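Local atomic coordinates of enolase (alpha proteobacterium BAL199, PDB entry 3UGV), a protein that probably works as a magnesium-dependent lyase or related enzyme of the enolase superfamily, abstracting a proton from an as yet unassigned carboxylate substrate. Residues E251-Y256 with A263-D268; A134-L139 with C148-G153. One frame throughout, in Å; residues are numbered along the deposited sequence.

In the fold
Both contacts are buried, yet they lie on opposite sides of the chain's centre, with about 23 Å between their nearest atoms. Contact 1 belongs to the barrel domain: it joins the loop after strand 249-251 to the helix that follows, a small apolar patch packed against helix 232-242 and strand 273-275, with metal ligands before it at the strand end and after it on the helix. Contact 2 comes earlier in the chain, in the N-terminal domain, and packs helix 123-142 against the short helix 147-150, setting leucines against a tryptophan and another leucine. Both reach neighbouring subunits, contact 1 partly through a shared nickel ion and contact 2 by leucine packing.

Contact 1: residues E251-Y256 with A263-D268; sequences EEPVVY and AQLRHD. With MG (magnesium ion), chain B; NI (nickel (II) ion), chain Y; MG (magnesium ion), chain X.
Glu251 uses OE2 to bind the magnesium ion at 1.9 Å, while OE1 of the same carboxylate is gripped by a salt bridge to Lys194 and a hydrogen bond from Trp249, so both oxygens are engaged and the group is restrained from turning. CG stands anti to the backbone N (chi1 -169°) and the chain runs on extended, carrying the carboxylate clear of the strand. Three waters, among them water 3 at 2.1 Å from the magnesium, share the metal with Asp225 and Glu277. Carboxylates at the ends of successive parallel strands holding one magnesium are the hallmark of the enolase-superfamily barrel. Here strand 249-251 and helix 259-268 form one beta-alpha unit, and the apolar contact lies between its loop and its helix. Leu265 points at the loop and touches Pro253 CG with CD1 at 3.7 Å, the leucine branch and the proline ring lying alongside with opposite headings. The same methyl lies 4.3 Å from Val254 CG1, a looser approach. Met232 of helix 232-242 packs on both Leu265 and Val254, and Leu273 of strand 273-275 on Pro253. Beyond Leu265 the helix turns to other metals. Arg266 O binds a second magnesium at 2.1 Å, shared with Leu269 O. His267 NE2 meets nickel at 2.5 Å, a site that also takes His267 of neighbouring subunits. His267 ND1 donates to Asp268 OD1 (3.0 Å, 156° at the hydrogen), nearly in the imidazole plane but on the oxygen's anti side, tilted from the carboxylate plane; with the nickel, this restrains the ring's rotation.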
ATOM      1  N   GLU F 251      -1.870  19.022  20.561  1.00 12.50           N
ATOM      2  CA  GLU F 251      -0.525  18.498  20.761  1.00 11.45           C
ATOM      3  C   GLU F 251      -0.513  17.266  21.653  1.00 21.02           C
ATOM      4  O   GLU F 251      -1.132  17.273  22.718  1.00 26.85           O
ATOM      5  CB  GLU F 251       0.355  19.594  21.362  1.00 12.68           C
ATOM      6  CG  GLU F 251       1.831  19.306  21.402  1.00 24.88           C
ATOM      7  CD  GLU F 251       2.620  20.487  21.962  1.00 34.86           C
ATOM      8  OE1 GLU F 251       2.317  21.657  21.598  1.00 27.29           O
ATOM      9  OE2 GLU F 251       3.530  20.246  22.780  1.00 32.57           O
ATOM     10  N   GLU F 252       0.177  16.223  21.178  1.00 23.55           N
ATOM     11  CA  GLU F 252       0.459  14.969  21.913  1.00 24.75           C
ATOM     12  C   GLU F 252      -0.651  14.457  22.822  1.00 25.70           C
ATOM     13  O   GLU F 252      -0.508  14.443  24.055  1.00 22.75           O
ATOM     14  CB  GLU F 252       1.763  15.085  22.715  1.00 20.88           C
ATOM     15  CG  GLU F 252       3.016  15.091  21.853  1.00 35.11           C
ATOM     16  CD  GLU F 252       4.306  14.993  22.661  1.00 42.04           C
ATOM     17  OE1 GLU F 252       4.378  15.587  23.766  1.00 46.83           O
ATOM     18  OE2 GLU F 252       5.254  14.323  22.178  1.00 33.41           O
ATOM     19  N   PRO F 253      -1.771  14.035  22.229  1.00 17.79           N
ATOM     20  CA  PRO F 253      -2.833  13.557  23.123  1.00 15.64           C
ATOM     21  C   PRO F 253      -2.482  12.238  23.817  1.00 19.95           C
ATOM     22  O   PRO F 253      -2.970  12.007  24.911  1.00 23.82           O
ATOM     23  CB  PRO F 253      -4.036  13.371  22.181  1.00 22.63           C
ATOM     24  CG  PRO F 253      -3.476  13.427  20.789  1.00 22.42           C
ATOM     25  CD  PRO F 253      -2.233  14.238  20.848  1.00 15.35           C
ATOM     26  N   VAL F 254      -1.661  11.395  23.188  1.00 20.62           N
ATOM     27  CA  VAL F 254      -1.351  10.069  23.725  1.00 20.98           C
ATOM     28  C   VAL F 254       0.147   9.875  23.829  1.00 23.03           C
ATOM     29  O   VAL F 254       0.911  10.751  23.442  1.00 24.36           O
ATOM     30  CB  VAL F 254      -1.956   8.920  22.869  1.00 24.00           C
ATOM     31  CG1 VAL F 254      -3.457   9.087  22.737  1.00 20.68           C
ATOM     32  CG2 VAL F 254      -1.295   8.849  21.494  1.00 20.32           C
ATOM     33  N   VAL F 255       0.565   8.736  24.372  1.00 24.53           N
ATOM     34  CA  VAL F 255       1.984   8.483  24.616  1.00 21.65           C
ATOM     35  C   VAL F 255       2.802   8.529  23.315  1.00 20.87           C
ATOM     36  O   VAL F 255       2.404   7.990  22.287  1.00 18.24           O
ATOM     37  CB  VAL F 255       2.214   7.151  25.359  1.00 23.24           C
ATOM     38  CG1 VAL F 255       1.801   5.986  24.487  1.00 16.34           C
ATOM     39  CG2 VAL F 255       3.668   7.029  25.752  1.00 34.40           C
ATOM     40  N   TYR F 256       3.963   9.169  23.383  1.00 20.11           N
ATOM     41  CA  TYR F 256       4.627   9.689  22.195  1.00 18.72           C
ATOM     42  C   TYR F 256       5.064   8.689  21.146  1.00 25.35           C
ATOM     43  O   TYR F 256       5.234   9.073  19.991  1.00 29.54           O
ATOM     44  CB  TYR F 256       5.808  10.595  22.575  1.00 22.64           C
ATOM     45  CG  TYR F 256       7.072   9.900  23.116  1.00 21.76           C
ATOM     46  CD1 TYR F 256       7.946   9.208  22.263  1.00 19.49           C
ATOM     47  CD2 TYR F 256       7.419  10.001  24.464  1.00 26.99           C
ATOM     48  CE1 TYR F 256       9.124   8.614  22.752  1.00 20.59           C
ATOM     49  CE2 TYR F 256       8.594   9.412  24.964  1.00 34.74           C
ATOM     50  CZ  TYR F 256       9.435   8.723  24.110  1.00 34.76           C
ATOM     51  OH  TYR F 256      10.581   8.148  24.623  1.00 37.29           O
ATOM     52  N   ALA F 263      -1.543   8.183  13.780  1.00 12.83           N
ATOM     53  CA  ALA F 263      -2.068   8.151  12.418  1.00 19.58           C
ATOM     54  C   ALA F 263      -3.600   8.123  12.390  1.00 21.19           C
ATOM     55  O   ALA F 263      -4.196   8.767  11.541  1.00 28.07           O
ATOM     56  CB  ALA F 263      -1.479   6.972  11.602  1.00 17.84           C
ATOM     57  N   GLN F 264      -4.233   7.388  13.307  1.00 15.19           N
ATOM     58  CA  GLN F 264      -5.702   7.334  13.366  1.00 16.92           C
ATOM     59  C   GLN F 264      -6.311   8.686  13.736  1.00 17.95           C
ATOM     60  O   GLN F 264      -7.287   9.137  13.125  1.00 20.70           O
ATOM     61  CB  GLN F 264      -6.188   6.284  14.372  1.00 19.02           C
ATOM     62  CG  GLN F 264      -5.908   4.858  13.983  1.00 44.81           C
ATOM     63  CD  GLN F 264      -6.631   4.449  12.715  1.00 63.04           C
ATOM     64  OE1 GLN F 264      -7.856   4.550  12.631  1.00 77.28           O
ATOM     65  NE2 GLN F 264      -5.876   3.988  11.716  1.00 56.60           N
ATOM     66  N   LEU F 265      -5.731   9.314  14.751  1.00 16.13           N
ATOM     67  CA  LEU F 265      -6.176  10.622  15.235  1.00 19.36           C
ATOM     68  C   LEU F 265      -6.002  11.698  14.168  1.00 21.51           C
ATOM     69  O   LEU F 265      -6.856  12.566  13.993  1.00 24.05           O
ATOM     70  CB  LEU F 265      -5.363  11.009  16.470  1.00 21.54           C
ATOM     71  CG  LEU F 265      -5.662  10.174  17.706  1.00 23.33           C
ATOM     72  CD1 LEU F 265      -4.718  10.522  18.835  1.00 22.13           C
ATOM     73  CD2 LEU F 265      -7.124  10.413  18.100  1.00 18.16           C
ATOM     74  N   ARG F 266      -4.883  11.643  13.461  1.00 18.05           N
ATOM     75  CA  ARG F 266      -4.577  12.656  12.454  1.00 18.42           C
ATOM     76  C   ARG F 266      -5.609  12.558  11.335  1.00 26.73           C
ATOM     77  O   ARG F 266      -6.079  13.564  10.806  1.00 24.52           O
ATOM     78  CB  ARG F 266      -3.172  12.431  11.906  1.00 17.76           C
ATOM     79  CG  ARG F 266      -2.693  13.484  10.908  1.00 26.39           C
ATOM     80  CD  ARG F 266      -1.931  12.790   9.804  1.00 20.08           C
ATOM     81  NE  ARG F 266      -1.270  13.718   8.917  1.00 41.66           N
ATOM     82  CZ  ARG F 266      -0.635  13.344   7.817  1.00 49.39           C
ATOM     83  NH1 ARG F 266      -0.614  12.062   7.482  1.00 44.22           N
ATOM     84  NH2 ARG F 266      -0.036  14.250   7.056  1.00 60.92           N
ATOM     85  N   HIS F 267      -5.993  11.332  11.010  1.00 19.73           N
ATOM     86  CA  HIS F 267      -6.987  11.111   9.981  1.00 19.21           C
ATOM     87  C   HIS F 267      -8.347  11.638  10.396  1.00 24.29           C
ATOM     88  O   HIS F 267      -8.992  12.351   9.625  1.00 24.57           O
ATOM     89  CB  HIS F 267      -7.101   9.631   9.622  1.00 27.00           C
ATOM     90  CG  HIS F 267      -8.266   9.330   8.733  1.00 47.88           C
ATOM     91  ND1 HIS F 267      -9.517   9.017   9.227  1.00 46.11           N
ATOM     92  CD2 HIS F 267      -8.380   9.325   7.383  1.00 49.32           C
ATOM     93  CE1 HIS F 267     -10.348   8.816   8.217  1.00 50.69           C
ATOM     94  NE2 HIS F 267      -9.682   8.996   7.087  1.00 55.39           N
ATOM     95  N   ASP F 268      -8.778  11.291  11.609  1.00 16.16           N
ATOM     96  CA  ASP F 268     -10.096  11.695  12.095  1.00 16.19           C
ATOM     97  C   ASP F 268     -10.224  13.200  12.373  1.00 22.90           C
ATOM     98  O   ASP F 268     -11.302  13.767  12.248  1.00 25.90           O
ATOM     99  CB  ASP F 268     -10.485  10.921  13.361  1.00 17.15           C
ATOM    100  CG  ASP F 268     -10.877   9.478  13.075  1.00 40.99           C
ATOM    101  OD1 ASP F 268     -11.007   9.108  11.881  1.00 42.29           O
ATOM    102  OD2 ASP F 268     -11.065   8.715  14.050  1.00 41.15           O
TER
HETATM  103 MG    MG B 500       4.205  19.968  24.564  1.00 28.29          MG
HETATM  104 NI    NI Y 368     -10.855   9.419   4.931  0.66 47.50          NI
HETATM  105 MG    MG X 501      -6.360  15.544  10.134  1.00 17.77          MG
HETATM  106  O   HOH W   1       5.279  21.689  25.111  1.00 29.46           O
HETATM  107  O   HOH W   2       4.736  19.401  26.500  1.00 25.66           O
HETATM  108  O   HOH W   3       3.345  18.039  24.443  1.00 32.08           O
HETATM  109  O   HOH W   4      -4.651  15.271   9.024  1.00 21.01           O
HETATM  110  O   HOH W   5      -5.124  16.425  11.540  1.00 18.88           O

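Contact 2: residues A134-L139 with C148-G153; sequences AVWDAL and CTLLGG
Two helices of the enolase-superfamily N-terminal domain fold back on each other here: helix 123-142 supplies Trp136 and Leu139, and the short helix 147-150 answers with Leu150 and, just past its end, Leu151. Leu150 CD2 sits at the edge of the indole, in the ring plane, 3.6 Å from Trp136 CZ3 and equally near CE3. CG of Leu150 is anti to its own backbone nitrogen (chi1 178°), which sends the branch across to the longer helix. Its CD2 also meets Leu139 CD2 at 3.9 Å, so a single methyl fills the angle between indole and leucine. Leu151 approaches the ring obliquely, its CD2 3.9 Å from Trp136 CZ3, and both Leu150 and Leu151 cross the tryptophan at about a right angle. With an alanine in place of Trp136 the indole edge would be gone, which would probably leave a gap beside Leu150 and Leu151 and deprive the Ser308 hydroxyl of the partner it has in NE1. The short helix closes in a Schellman motif: Gly153 N bonds to Cys148 O at 2.7 Å and Gly152 N to Thr149 O at 2.9 Å, with Gly152 at a positive phi (106°) that calls for glycine. Around the contact, Pro104 of helix 104-114 packs on Trp136 and Leu139, and Trp136 NE1 bonds to Ser308 of helix 306-320, tying the N-terminal domain to the barrel. Leu150 and Leu151 of a neighbouring subunit pack on Leu150 and Trp136, while Ala134 rests on strand 52-65.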
ATOM      1  N   ALA F 134      26.585  23.902  22.925  1.00 34.79           N
ATOM      2  CA  ALA F 134      27.743  24.646  23.416  1.00 36.61           C
ATOM      3  C   ALA F 134      28.823  24.783  22.344  1.00 41.90           C
ATOM      4  O   ALA F 134      29.374  25.863  22.131  1.00 43.37           O
ATOM      5  CB  ALA F 134      28.322  23.974  24.654  1.00 35.32           C
ATOM      6  N   VAL F 135      29.126  23.682  21.672  1.00 38.84           N
ATOM      7  CA  VAL F 135      30.198  23.677  20.687  1.00 40.11           C
ATOM      8  C   VAL F 135      29.868  24.570  19.489  1.00 37.78           C
ATOM      9  O   VAL F 135      30.740  25.237  18.933  1.00 40.13           O
ATOM     10  CB  VAL F 135      30.528  22.238  20.242  1.00 35.62           C
ATOM     11  CG1 VAL F 135      31.330  22.237  18.960  1.00 43.28           C
ATOM     12  CG2 VAL F 135      31.288  21.539  21.339  1.00 29.93           C
ATOM     13  N   TRP F 136      28.606  24.597  19.094  1.00 32.28           N
ATOM     14  CA  TRP F 136      28.220  25.443  17.982  1.00 31.96           C
ATOM     15  C   TRP F 136      28.306  26.899  18.412  1.00 35.43           C
ATOM     16  O   TRP F 136      28.632  27.767  17.605  1.00 34.82           O
ATOM     17  CB  TRP F 136      26.798  25.135  17.519  1.00 29.00           C
ATOM     18  CG  TRP F 136      26.687  24.075  16.470  1.00 32.19           C
ATOM     19  CD1 TRP F 136      26.253  22.793  16.648  1.00 26.23           C
ATOM     20  CD2 TRP F 136      26.985  24.207  15.073  1.00 32.28           C
ATOM     21  NE1 TRP F 136      26.275  22.117  15.458  1.00 26.72           N
ATOM     22  CE2 TRP F 136      26.712  22.960  14.470  1.00 29.85           C
ATOM     23  CE3 TRP F 136      27.457  25.252  14.274  1.00 33.87           C
ATOM     24  CZ2 TRP F 136      26.894  22.732  13.105  1.00 24.53           C
ATOM     25  CZ3 TRP F 136      27.641  25.022  12.910  1.00 36.10           C
ATOM     26  CH2 TRP F 136      27.357  23.774  12.343  1.00 37.29           C
ATOM     27  N   ASP F 137      27.990  27.168  19.677  1.00 30.95           N
ATOM     28  CA  ASP F 137      28.095  28.527  20.184  1.00 35.36           C
ATOM     29  C   ASP F 137      29.547  28.956  20.149  1.00 30.66           C
ATOM     30  O   ASP F 137      29.856  30.074  19.745  1.00 35.45           O
ATOM     31  CB  ASP F 137      27.538  28.667  21.606  1.00 39.38           C
ATOM     32  CG  ASP F 137      27.755  30.063  22.180  1.00 41.81           C
ATOM     33  OD1 ASP F 137      27.149  31.032  21.665  1.00 35.61           O
ATOM     34  OD2 ASP F 137      28.537  30.192  23.145  1.00 40.34           O
ATOM     35  N   ALA F 138      30.439  28.065  20.570  1.00 33.88           N
ATOM     36  CA  ALA F 138      31.877  28.359  20.527  1.00 37.77           C
ATOM     37  C   ALA F 138      32.378  28.638  19.098  1.00 39.33           C
ATOM     38  O   ALA F 138      33.092  29.606  18.867  1.00 39.99           O
ATOM     39  CB  ALA F 138      32.685  27.235  21.190  1.00 32.35           C
ATOM     40  N   LEU F 139      31.984  27.796  18.143  1.00 39.46           N
ATOM     41  CA  LEU F 139      32.378  27.975  16.750  1.00 34.40           C
ATOM     42  C   LEU F 139      31.889  29.311  16.213  1.00 33.25           C
ATOM     43  O   LEU F 139      32.602  30.001  15.504  1.00 42.10           O
ATOM     44  CB  LEU F 139      31.845  26.821  15.888  1.00 26.23           C
ATOM     45  CG  LEU F 139      32.219  26.793  14.408  1.00 29.28           C
ATOM     46  CD1 LEU F 139      33.713  26.529  14.202  1.00 30.35           C
ATOM     47  CD2 LEU F 139      31.398  25.725  13.706  1.00 24.99           C
ATOM     48  N   CYS F 148      22.869  32.251  14.062  1.00 30.25           N
ATOM     49  CA  CYS F 148      22.039  32.239  12.863  1.00 30.78           C
ATOM     50  C   CYS F 148      22.837  32.704  11.646  1.00 34.33           C
ATOM     51  O   CYS F 148      22.588  32.262  10.526  1.00 41.51           O
ATOM     52  CB  CYS F 148      20.804  33.114  13.045  1.00 42.02           C
ATOM     53  SG  CYS F 148      21.162  34.818  13.491  1.00 39.74           S
ATOM     54  N   THR F 149      23.798  33.595  11.873  1.00 32.92           N
ATOM     55  CA  THR F 149      24.650  34.087  10.797  1.00 36.96           C
ATOM     56  C   THR F 149      25.630  33.006  10.337  1.00 31.67           C
ATOM     57  O   THR F 149      25.765  32.742   9.146  1.00 29.70           O
ATOM     58  CB  THR F 149      25.409  35.370  11.210  1.00 37.04           C
ATOM     59  OG1 THR F 149      24.464  36.384  11.571  1.00 35.14           O
ATOM     60  CG2 THR F 149      26.255  35.885  10.053  1.00 31.12           C
ATOM     61  N   LEU F 150      26.297  32.362  11.281  1.00 30.82           N
ATOM     62  CA  LEU F 150      27.157  31.237  10.934  1.00 36.49           C
ATOM     63  C   LEU F 150      26.398  30.185  10.118  1.00 40.84           C
ATOM     64  O   LEU F 150      26.970  29.536   9.247  1.00 41.46           O
ATOM     65  CB  LEU F 150      27.736  30.597  12.194  1.00 34.67           C
ATOM     66  CG  LEU F 150      28.623  29.376  11.935  1.00 31.96           C
ATOM     67  CD1 LEU F 150      29.990  29.849  11.514  1.00 42.46           C
ATOM     68  CD2 LEU F 150      28.726  28.491  13.170  1.00 30.22           C
ATOM     69  N   LEU F 151      25.109  30.030  10.404  1.00 34.14           N
ATOM     70  CA  LEU F 151      24.286  29.024   9.740  1.00 26.52           C
ATOM     71  C   LEU F 151      23.700  29.498   8.415  1.00 34.72           C
ATOM     72  O   LEU F 151      22.959  28.759   7.757  1.00 33.48           O
ATOM     73  CB  LEU F 151      23.162  28.557  10.664  1.00 24.61           C
ATOM     74  CG  LEU F 151      23.622  27.757  11.878  1.00 32.16           C
ATOM     75  CD1 LEU F 151      22.435  27.392  12.752  1.00 33.64           C
ATOM     76  CD2 LEU F 151      24.415  26.520  11.431  1.00 27.49           C
ATOM     77  N   GLY F 152      24.012  30.729   8.022  1.00 25.06           N
ATOM     78  CA  GLY F 152      23.623  31.188   6.700  1.00 16.05           C
ATOM     79  C   GLY F 152      22.468  32.170   6.683  1.00 29.57           C
ATOM     80  O   GLY F 152      21.954  32.514   5.614  1.00 23.19           O
ATOM     81  N   GLY F 153      22.055  32.630   7.860  1.00 25.27           N
ATOM     82  CA  GLY F 153      20.960  33.572   7.938  1.00 25.19           C
ATOM     83  C   GLY F 153      21.438  34.854   8.552  1.00 30.17           C
ATOM     84  O   GLY F 153      22.635  35.140   8.498  1.00 30.62           O
TER